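Local coordinates for prophenoloxidase b (Marsupenaeus japonicus, PDB 3WKY), which is the inactive precursor of a type 3 copper phenoloxidase that, once activated, probably hydroxylates monophenols and oxidises o-diphenols in crustacean hemolymph, at residues F15-P18 with T24-D27; V137-F142 with S459-R464; K153-A158 with D469-H474. All coordinates share one frame; numbering follows the deposited sequence. Where two conformers were deposited one is given.

The three contacts lie on the same side of the chain's centre and form a row in which interaction 2 lies between 1 and 3. Interaction 1 closes within the first thirty residues. Interactions 2 and 3 each join the region of the copper-containing domain to that of the Ig-like domain, and their segments alternate along the chain. The centres of interactions 1 and 2 are about 11 Å apart, those of 2 and 3 about 13 Å, and those of 1 and 3 about 18 Å. Interaction 2 touches both of the others: Leu17 N probably hydrogen-bonds to Ser459 O, and Phe463 packs on Val473. The loop and strand of residues 459-474 thus tie the N-terminal segment and helix 145-160 to the Ig-like domain.

Interaction 1. Residues F15-P18 with T24-D27; sequences FYLP and TLAD
Leu17 and Leu25 are the closest pair of backbones here, with 6.6 Å between Leu17 CA and Leu25 CA. Residues 15-18 are loop, and Leu17 has a left-handed backbone conformation. Residues 24-27 are a turn of helix 22-29. No hydrogen bond crosses between the two; the side-chain contacts are apolar. Leu25 carries them. Its CG is anti to the backbone N (chi1 177°), which sends both methyls out from the helix to the loop. CD1 of Leu25 meets Leu17 CD1 at 4.1 Å, methyl against methyl, with the two side chains crossing at a slant. The same Leu25 CD1 lies 4.0 Å from Tyr16 CB and 3.8 Å from Tyr16 O. Leu25 CD2 is 4.0 Å from that carbonyl oxygen, Tyr16 O. Tyr16 therefore offers the base of its side chain and its backbone, while the ring leads away and passes near a glycan sugar. Elsewhere on the loop, Phe15 packs on helix 109-122, where its ring meets Tyr117 edge-to-face. Thr24 N donates a hydrogen bond to Ser21 OG in the first turn of helix 22-29. This is local loop-helix packing, in which a short N-terminal helix folds back on the loop that leads into it.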
loop_
_atom_site.group_PDB
_atom_site.type_symbol
_atom_site.label_atom_id
_atom_site.label_comp_id
_atom_site.label_asym_id
_atom_site.label_seq_id
_atom_site.Cartn_x
_atom_site.Cartn_y
_atom_site.Cartn_z
ATOM N N PHE A 15 -41.987 22.253 26.604
ATOM C CA PHE A 15 -40.914 22.132 25.615
ATOM C C PHE A 15 -39.921 23.279 25.746
ATOM O O PHE A 15 -38.799 23.199 25.237
ATOM C CB PHE A 15 -41.495 22.176 24.194
ATOM C CG PHE A 15 -42.297 20.953 23.800
ATOM C CD1 PHE A 15 -43.649 20.847 24.122
ATOM C CD2 PHE A 15 -41.712 19.933 23.052
ATOM C CE1 PHE A 15 -44.389 19.734 23.740
ATOM C CE2 PHE A 15 -42.448 18.814 22.661
ATOM C CZ PHE A 15 -43.789 18.711 23.006
ATOM N N TYR A 16 -40.336 24.355 26.414
ATOM C CA TYR A 16 -39.555 25.597 26.421
ATOM C C TYR A 16 -38.362 25.608 27.384
ATOM O O TYR A 16 -38.333 24.862 28.361
ATOM C CB TYR A 16 -40.461 26.800 26.693
ATOM C CG TYR A 16 -41.426 27.078 25.568
ATOM C CD1 TYR A 16 -41.277 26.453 24.336
ATOM C CD2 TYR A 16 -42.482 27.962 25.732
ATOM C CE1 TYR A 16 -42.155 26.695 23.298
ATOM C CE2 TYR A 16 -43.367 28.214 24.694
ATOM C CZ TYR A 16 -43.196 27.573 23.480
ATOM O OH TYR A 16 -44.065 27.810 22.439
ATOM N N LEU A 17 -37.387 26.466 27.070
ATOM C CA LEU A 17 -36.167 26.634 27.864
ATOM C C LEU A 17 -35.611 25.312 28.406
ATOM O O LEU A 17 -35.465 25.154 29.616
ATOM C CB LEU A 17 -36.428 27.612 29.021
ATOM C CG LEU A 17 -37.022 28.971 28.639
ATOM C CD1 LEU A 17 -37.202 29.850 29.881
ATOM C CD2 LEU A 17 -36.177 29.692 27.594
ATOM N N PRO A 18 -35.306 24.352 27.508
ATOM C CA PRO A 18 -34.960 23.001 27.968
ATOM C C PRO A 18 -33.639 22.910 28.736
ATOM O O PRO A 18 -33.424 21.914 29.430
ATOM C CB PRO A 18 -34.892 22.190 26.658
ATOM C CG PRO A 18 -34.615 23.200 25.595
ATOM C CD PRO A 18 -35.323 24.454 26.034
ATOM N N THR A 24 -36.804 28.028 36.913
ATOM C CA THR A 24 -36.639 29.170 36.017
ATOM C C THR A 24 -37.787 29.243 35.013
ATOM O O THR A 24 -38.302 30.323 34.706
ATOM C CB THR A 24 -35.305 29.090 35.240
ATOM O OG1 THR A 24 -34.206 29.152 36.156
ATOM C CG2 THR A 24 -35.188 30.232 34.244
ATOM N N LEU A 25 -38.186 28.089 34.498
ATOM C CA LEU A 25 -39.269 28.040 33.526
ATOM C C LEU A 25 -40.587 28.415 34.200
ATOM O O LEU A 25 -41.371 29.202 33.666
ATOM C CB LEU A 25 -39.368 26.643 32.903
ATOM C CG LEU A 25 -40.517 26.420 31.914
ATOM C CD1 LEU A 25 -40.306 27.212 30.636
ATOM C CD2 LEU A 25 -40.694 24.933 31.612
ATOM N N ALA A 26 -40.816 27.850 35.381
ATOM C CA ALA A 26 -42.056 28.075 36.117
ATOM C C ALA A 26 -42.206 29.536 36.524
ATOM O O ALA A 26 -43.293 30.107 36.430
ATOM C CB ALA A 26 -42.114 27.180 37.327
ATOM N N ASP A 27 -41.109 30.134 36.977
ATOM C CA ASP A 27 -41.126 31.538 37.364
ATOM C C ASP A 27 -41.510 32.435 36.196
ATOM O O ASP A 27 -42.316 33.353 36.350
ATOM C CB ASP A 27 -39.770 31.972 37.917
ATOM C CG ASP A 27 -39.684 33.470 38.118
ATOM O OD1 ASP A 27 -40.279 33.972 39.096
ATOM O OD2 ASP A 27 -39.031 34.148 37.297
#

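Interaction 2. Residues V137-F142 with S459-R464; sequences VLPDRF and SGIDFR. With NAG (2-acetamido-2-deoxy-beta-D-glucopyranose), chain C; EDO (1,2-ethanediol), chain L.
Pro139 lays the CG corner of its ring against the end of Ile461, with Pro139 CG 3.6 Å from Ile461 CD1 and 3.8 Å from Ile461 CG1. The two side chains run past each other in opposite directions. Ile461 is extended at its end (chi2 169°), and this carries CD1 to the proline. Beside this pair the backbones come close. Val137 O lies 3.4 Å from Gly460 CA, and Pro139 CD also reaches that carbon. No direct hydrogen bond crosses. One water links the segments instead, donating to Val137 O at 2.8 Å and to Gly460 O at 2.6 Å, so two buried carbonyls share it. Within 137-142, Arg141 NH1 makes a salt bridge to the syn lone pair of Asp140 OD1 at 2.8 Å, nearly in the guanidinium plane. Arg141 also pairs with Glu385, and Asp140 OD2 is hydrogen-bonded to Tyr19 OH, so both members of the pair have a further partner. Within 459-464, Asp462 OD1 accepts from Arg464 N at 3.2 Å, and Ile461 CG2 sits over the rim of one face of the Phe463 ring. The contact joins a short 3-10 turn of the copper-domain region to a loop of the Ig-like region. Asp462 and Arg464 form an Asx turn in that loop.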
loop_
_atom_site.group_PDB
_atom_site.type_symbol
_atom_site.label_atom_id
_atom_site.label_comp_id
_atom_site.label_asym_id
_atom_site.label_seq_id
_atom_site.Cartn_x
_atom_site.Cartn_y
_atom_site.Cartn_z
ATOM N N VAL A 137 -37.224 25.445 19.844
ATOM C CA VAL A 137 -36.981 24.752 21.107
ATOM C C VAL A 137 -35.488 24.461 21.302
ATOM O O VAL A 137 -34.947 24.644 22.392
ATOM C CB VAL A 137 -37.767 23.418 21.154
ATOM C CG1 VAL A 137 -37.391 22.596 22.376
ATOM C CG2 VAL A 137 -39.262 23.684 21.134
ATOM N N LEU A 138 -34.825 24.006 20.239
ATOM C CA LEU A 138 -33.389 23.709 20.296
ATOM C C LEU A 138 -32.657 24.427 19.169
ATOM O O LEU A 138 -32.119 23.781 18.271
ATOM C CB LEU A 138 -33.141 22.196 20.176
ATOM C CG LEU A 138 -33.514 21.276 21.338
ATOM C CD1 LEU A 138 -33.280 19.809 20.982
ATOM C CD2 LEU A 138 -32.731 21.639 22.597
ATOM N N PRO A 139 -32.643 25.771 19.194
ATOM C CA PRO A 139 -31.987 26.470 18.086
ATOM C C PRO A 139 -30.503 26.117 17.930
ATOM O O PRO A 139 -29.991 26.241 16.812
ATOM C CB PRO A 139 -32.161 27.961 18.441
ATOM C CG PRO A 139 -32.562 27.986 19.877
ATOM C CD PRO A 139 -33.271 26.708 20.148
ATOM N N ASP A 140 -29.848 25.677 19.003
ATOM C CA ASP A 140 -28.424 25.327 18.946
ATOM C C ASP A 140 -28.147 24.183 17.962
ATOM O O ASP A 140 -27.007 24.021 17.510
ATOM C CB ASP A 140 -27.890 24.942 20.332
ATOM C CG ASP A 140 -28.503 23.647 20.856
ATOM O OD1 ASP A 140 -28.040 22.550 20.472
ATOM O OD2 ASP A 140 -29.457 23.713 21.659
ATOM N N ARG A 141 -29.176 23.397 17.639
ATOM C CA ARG A 141 -29.023 22.271 16.713
ATOM C C ARG A 141 -29.000 22.687 15.254
ATOM O O ARG A 141 -28.644 21.876 14.396
ATOM C CB ARG A 141 -30.130 21.219 16.915
ATOM C CG ARG A 141 -30.170 20.571 18.302
ATOM C CD ARG A 141 -28.952 19.693 18.602
ATOM N NE ARG A 141 -29.276 18.669 19.591
ATOM C CZ ARG A 141 -29.159 18.825 20.913
ATOM N NH1 ARG A 141 -28.732 19.975 21.427
ATOM N NH2 ARG A 141 -29.482 17.830 21.725
ATOM N N PHE A 142 -29.365 23.939 14.963
ATOM C CA PHE A 142 -29.578 24.369 13.582
ATOM C C PHE A 142 -28.775 25.613 13.203
ATOM O O PHE A 142 -28.614 25.920 12.023
ATOM C CB PHE A 142 -31.079 24.626 13.335
ATOM C CG PHE A 142 -31.956 23.495 13.773
ATOM C CD1 PHE A 142 -32.168 22.399 12.936
ATOM C CD2 PHE A 142 -32.552 23.510 15.024
ATOM C CE1 PHE A 142 -32.961 21.347 13.341
ATOM C CE2 PHE A 142 -33.350 22.453 15.439
ATOM C CZ PHE A 142 -33.556 21.369 14.590
ATOM N N SER A 459 -37.822 31.178 22.916
ATOM C CA SER A 459 -38.539 30.060 23.503
ATOM C C SER A 459 -37.560 28.945 23.842
ATOM O O SER A 459 -37.854 28.080 24.666
ATOM C CB SER A 459 -39.591 29.537 22.526
ATOM O OG SER A 459 -39.071 29.538 21.205
ATOM N N GLY A 460 -36.392 28.965 23.200
ATOM C CA GLY A 460 -35.429 27.891 23.377
ATOM C C GLY A 460 -34.238 28.246 24.252
ATOM O O GLY A 460 -33.745 27.410 25.015
ATOM N N ILE A 461 -33.767 29.482 24.112
ATOM C CA ILE A 461 -32.614 29.975 24.851
ATOM C C ILE A 461 -33.013 31.191 25.673
ATOM O O ILE A 461 -33.630 32.127 25.150
ATOM C CB ILE A 461 -31.497 30.413 23.893
ATOM C CG1 ILE A 461 -30.982 29.214 23.085
ATOM C CG2 ILE A 461 -30.355 31.057 24.664
ATOM C CD1 ILE A 461 -30.073 29.613 21.931
ATOM N N ASP A 462 -32.642 31.182 26.950
ATOM C CA ASP A 462 -32.895 32.310 27.836
ATOM C C ASP A 462 -31.770 33.326 27.705
ATOM O O ASP A 462 -30.686 33.125 28.249
ATOM C CB ASP A 462 -32.997 31.819 29.282
ATOM C CG ASP A 462 -33.572 32.871 30.222
ATOM O OD1 ASP A 462 -33.666 34.050 29.824
ATOM O OD2 ASP A 462 -33.921 32.511 31.366
ATOM N N PHE A 463 -32.023 34.419 26.996
ATOM C CA PHE A 463 -30.988 35.424 26.759
ATOM C C PHE A 463 -30.911 36.508 27.844
ATOM O O PHE A 463 -30.096 37.426 27.741
ATOM C CB PHE A 463 -31.179 36.084 25.394
ATOM C CG PHE A 463 -30.817 35.201 24.224
ATOM C CD1 PHE A 463 -29.501 35.107 23.788
ATOM C CD2 PHE A 463 -31.796 34.491 23.544
ATOM C CE1 PHE A 463 -29.163 34.310 22.696
ATOM C CE2 PHE A 463 -31.466 33.693 22.451
ATOM C CZ PHE A 463 -30.150 33.604 22.029
ATOM N N ARG A 464 -31.753 36.405 28.871
ATOM C CA ARG A 464 -31.733 37.366 29.976
ATOM C C ARG A 464 -30.439 37.291 30.782
ATOM O O ARG A 464 -29.917 36.205 31.043
ATOM C CB ARG A 464 -32.915 37.131 30.923
ATOM C CG ARG A 464 -34.282 37.456 30.336
ATOM C CD ARG A 464 -35.289 36.377 30.694
ATOM N NE ARG A 464 -35.773 36.439 32.068
ATOM C CZ ARG A 464 -35.975 35.379 32.849
ATOM N NH1 ARG A 464 -35.712 34.157 32.412
ATOM N NH2 ARG A 464 -36.434 35.544 34.082
HETATM C C1 NAG C . -40.350 35.392 21.656
HETATM C C2 NAG C . -41.491 36.359 21.986
HETATM C C3 NAG C . -41.677 36.466 23.489
HETATM C C4 NAG C . -41.901 35.096 24.119
HETATM C C5 NAG C . -40.987 33.989 23.581
HETATM C C6 NAG C . -41.756 32.672 23.658
HETATM C C7 NAG C . -41.906 38.264 20.487
HETATM C C8 NAG C . -41.356 39.564 19.979
HETATM N N2 NAG C . -41.214 37.685 21.467
HETATM O O3 NAG C . -42.783 37.306 23.749
HETATM O O4 NAG C . -41.694 35.209 25.511
HETATM O O5 NAG C . -40.597 34.121 22.223
HETATM O O6 NAG C . -41.313 31.875 24.728
HETATM O O7 NAG C . -42.930 37.785 20.003
HETATM C C1 EDO L . -35.630 33.922 26.581
HETATM O O1 EDO L . -34.998 35.051 25.937
HETATM C C2 EDO L . -37.011 34.244 27.148
HETATM O O2 EDO L . -36.867 35.046 28.327
HETATM O O HOH W 1 -32.612 25.579 23.575
#

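Interaction 3. Residues K153-A158 with D469-H474; sequences KLAKSA and DNITVH. With NAG (2-acetamido-2-deoxy-beta-D-glucopyranose), chain H; NAG (2-acetamido-2-deoxy-beta-D-glucopyranose), chain C; EDO (1,2-ethanediol), chain L.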
loop_
_atom_site.group_PDB
_atom_site.type_symbol
_atom_site.label_atom_id
_atom_site.label_comp_id
_atom_site.label_asym_id
_atom_site.label_seq_id
_atom_site.Cartn_x
_atom_site.Cartn_y
_atom_site.Cartn_z
ATOM N N LYS A 153 -23.971 38.129 22.636
ATOM C CA LYS A 153 -23.292 39.415 22.669
ATOM C C LYS A 153 -24.284 40.546 22.398
ATOM O O LYS A 153 -24.389 41.497 23.175
ATOM C CB LYS A 153 -22.200 39.413 21.606
ATOM C CG LYS A 153 -21.146 40.484 21.742
ATOM C CD LYS A 153 -20.036 40.208 20.736
ATOM C CE LYS A 153 -18.870 41.170 20.875
ATOM N NZ LYS A 153 -17.700 40.693 20.084
ATOM N N LEU A 154 -25.004 40.427 21.287
ATOM C CA LEU A 154 -25.993 41.417 20.878
ATOM C C LEU A 154 -27.110 41.567 21.907
ATOM O O LEU A 154 -27.623 42.665 22.118
ATOM C CB LEU A 154 -26.575 41.042 19.511
ATOM C CG LEU A 154 -25.925 41.650 18.265
ATOM C CD1 LEU A 154 -24.416 41.548 18.312
ATOM C CD2 LEU A 154 -26.458 40.981 17.005
ATOM N N ALA A 155 -27.488 40.459 22.541
ATOM C CA ALA A 155 -28.500 40.487 23.588
ATOM C C ALA A 155 -28.013 41.308 24.781
ATOM O O ALA A 155 -28.740 42.167 25.287
ATOM C CB ALA A 155 -28.862 39.074 24.029
ATOM N N LYS A 156 -26.787 41.035 25.221
ATOM C CA LYS A 156 -26.191 41.742 26.355
ATOM C C LYS A 156 -26.171 43.253 26.128
ATOM O O LYS A 156 -26.507 44.028 27.025
ATOM C CB LYS A 156 -24.771 41.228 26.634
ATOM C CG LYS A 156 -24.104 41.871 27.855
ATOM C CD LYS A 156 -22.822 41.139 28.257
ATOM C CE LYS A 156 -22.222 41.718 29.532
ATOM N NZ LYS A 156 -20.983 40.995 29.955
ATOM N N SER A 157 -25.779 43.663 24.925
ATOM C CA SER A 157 -25.747 45.077 24.567
ATOM C C SER A 157 -27.146 45.666 24.513
ATOM O O SER A 157 -27.382 46.760 25.020
ATOM C CB SER A 157 -25.058 45.277 23.218
ATOM O OG SER A 157 -23.684 44.972 23.300
ATOM N N ALA A 158 -28.066 44.940 23.888
ATOM C CA ALA A 158 -29.444 45.399 23.754
ATOM C C ALA A 158 -30.069 45.685 25.116
ATOM O O ALA A 158 -30.703 46.722 25.308
ATOM C CB ALA A 158 -30.277 44.376 22.996
ATOM N N ASP A 469 -35.095 41.248 32.878
ATOM C CA ASP A 469 -34.749 41.677 31.527
ATOM C C ASP A 469 -35.807 41.239 30.527
ATOM O O ASP A 469 -36.359 40.143 30.628
ATOM C CB ASP A 469 -33.393 41.115 31.103
ATOM C CG ASP A 469 -32.265 41.606 31.973
ATOM O OD1 ASP A 469 -32.430 42.668 32.613
ATOM O OD2 ASP A 469 -31.213 40.932 32.015
ATOM N N ASN A 470 -36.081 42.113 29.566
ATOM C CA ASN A 470 -37.047 41.849 28.514
ATOM C C ASN A 470 -36.294 41.817 27.190
ATOM O O ASN A 470 -35.996 42.864 26.606
ATOM C CB ASN A 470 -38.107 42.953 28.518
ATOM C CG ASN A 470 -39.132 42.802 27.415
ATOM O OD1 ASN A 470 -39.388 41.700 26.927
ATOM N ND2 ASN A 470 -39.735 43.926 27.023
ATOM N N ILE A 471 -35.960 40.614 26.727
ATOM C CA ILE A 471 -35.146 40.476 25.524
ATOM C C ILE A 471 -35.621 39.312 24.652
ATOM O O ILE A 471 -35.922 38.224 25.151
ATOM C CB ILE A 471 -33.643 40.329 25.879
ATOM C CG1 ILE A 471 -32.785 40.243 24.615
ATOM C CG2 ILE A 471 -33.411 39.122 26.774
ATOM C CD1 ILE A 471 -32.924 41.442 23.690
ATOM N N THR A 472 -35.733 39.576 23.354
ATOM C CA THR A 472 -36.096 38.557 22.371
ATOM C C THR A 472 -35.041 38.531 21.276
ATOM O O THR A 472 -34.676 39.580 20.739
ATOM C CB THR A 472 -37.466 38.852 21.726
ATOM O OG1 THR A 472 -38.503 38.703 22.704
ATOM C CG2 THR A 472 -37.738 37.896 20.560
ATOM N N VAL A 473 -34.557 37.338 20.943
ATOM C CA VAL A 473 -33.561 37.211 19.891
ATOM C C VAL A 473 -34.189 36.514 18.701
ATOM O O VAL A 473 -34.607 35.355 18.793
ATOM C CB VAL A 473 -32.323 36.431 20.365
ATOM C CG1 VAL A 473 -31.361 36.212 19.208
ATOM C CG2 VAL A 473 -31.629 37.185 21.494
ATOM N N HIS A 474 -34.279 37.240 17.595
ATOM C CA HIS A 474 -34.779 36.674 16.353
ATOM C C HIS A 474 -33.590 36.168 15.551
ATOM O O HIS A 474 -32.517 36.785 15.563
ATOM C CB HIS A 474 -35.547 37.728 15.553
ATOM C CG HIS A 474 -36.779 38.228 16.243
ATOM N ND1 HIS A 474 -37.930 37.476 16.345
ATOM C CD2 HIS A 474 -37.041 39.405 16.862
ATOM C CE1 HIS A 474 -38.848 38.166 17.002
ATOM N NE2 HIS A 474 -38.334 39.339 17.325
HETATM C C1 NAG H . -40.922 43.682 26.242
HETATM C C2 NAG H . -42.273 44.152 26.808
HETATM C C3 NAG H . -43.409 44.325 25.789
HETATM C C4 NAG H . -42.922 44.660 24.386
HETATM C C5 NAG H . -41.774 43.720 24.054
HETATM C C6 NAG H . -41.342 43.786 22.591
HETATM C C7 NAG H . -42.636 43.439 29.112
HETATM C C8 NAG H . -43.219 42.397 30.022
HETATM N N2 NAG H . -42.706 43.189 27.806
HETATM O O3 NAG H . -44.276 45.346 26.231
HETATM O O4 NAG H . -43.974 44.502 23.458
HETATM O O5 NAG H . -40.708 44.075 24.901
HETATM O O6 NAG H . -40.283 44.701 22.435
HETATM O O7 NAG H . -42.123 44.458 29.574
HETATM C C1 NAG C . -40.350 35.392 21.656
HETATM C C2 NAG C . -41.491 36.359 21.986
HETATM C C3 NAG C . -41.677 36.466 23.489
HETATM C C4 NAG C . -41.901 35.096 24.119
HETATM C C5 NAG C . -40.987 33.989 23.581
HETATM C C6 NAG C . -41.756 32.672 23.658
HETATM C C7 NAG C . -41.906 38.264 20.487
HETATM C C8 NAG C . -41.356 39.564 19.979
HETATM N N2 NAG C . -41.214 37.685 21.467
HETATM O O3 NAG C . -42.783 37.306 23.749
HETATM O O4 NAG C . -41.694 35.209 25.511
HETATM O O5 NAG C . -40.597 34.121 22.223
HETATM O O6 NAG C . -41.313 31.875 24.728
HETATM O O7 NAG C . -42.930 37.785 20.003
HETATM C C1 EDO L . -35.630 33.922 26.581
HETATM O O1 EDO L . -34.998 35.051 25.937
HETATM C C2 EDO L . -37.011 34.244 27.148
HETATM O O2 EDO L . -36.867 35.046 28.327
#
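Helix-on-strand packing brings helix 145-160 against Ile471 and the start of strand 472-481. Ala155 and Ala158, one helical turn apart, face Ile471 and Val473. Ile471 does most of the touching. With chi1 at -178° its ethyl arm swings away from the backbone nitrogen, and Ile471 CG1 reaches Ala155 CB at 4.1 Å. Its tip, Ile471 CD1, goes on to Ala158 CB at 4.0 Å. Val473 adds CG2, which lies 4.2 Å from Ala155 CB. All four residues are buried, and no hydrogen bond crosses. The small alanines let the helix come near, with Ala155 and Ile471 the closest backbones at 6.9 Å between CA atoms. Ile159 of the same helix also touches Ile471, and Phe463 packs on both Val473 and Ala155.

Strand 472-481 belongs to the mixed sheet of the Ig-like region. It pairs in parallel with strand 165-169, which follows helix 145-160 in the chain, so the helix packs on the sheet edge that its own continuation forms. Alternate residues of the strand face opposite ways: Thr472 turns its back on the helix and meets sugar. In the conformer given, Thr472 OG1 accepts a nearly straight hydrogen bond from N2 of the chain C N-acetylglucosamine (162° at the hydrogen), and Thr472 CG2 covers part of one face of the His474 ring. The acetyl methyl C8 of the same sugar lies at the ring edge, near its plane. His474 NE2 is hydrogen-bonded to Glu165 OE1. Asn470, just before the strand, is itself glycosylated, its ND2 bonded covalently to C1 of the chain H N-acetylglucosamine. An ethanediol, probably from the crystallisation liquor, makes a weak hydrogen bond through O1 to Ile471 O. Asp469 OD1 forms a salt bridge with Lys466 of a second subunit, and Ser157 packs on Thr44 of that subunit.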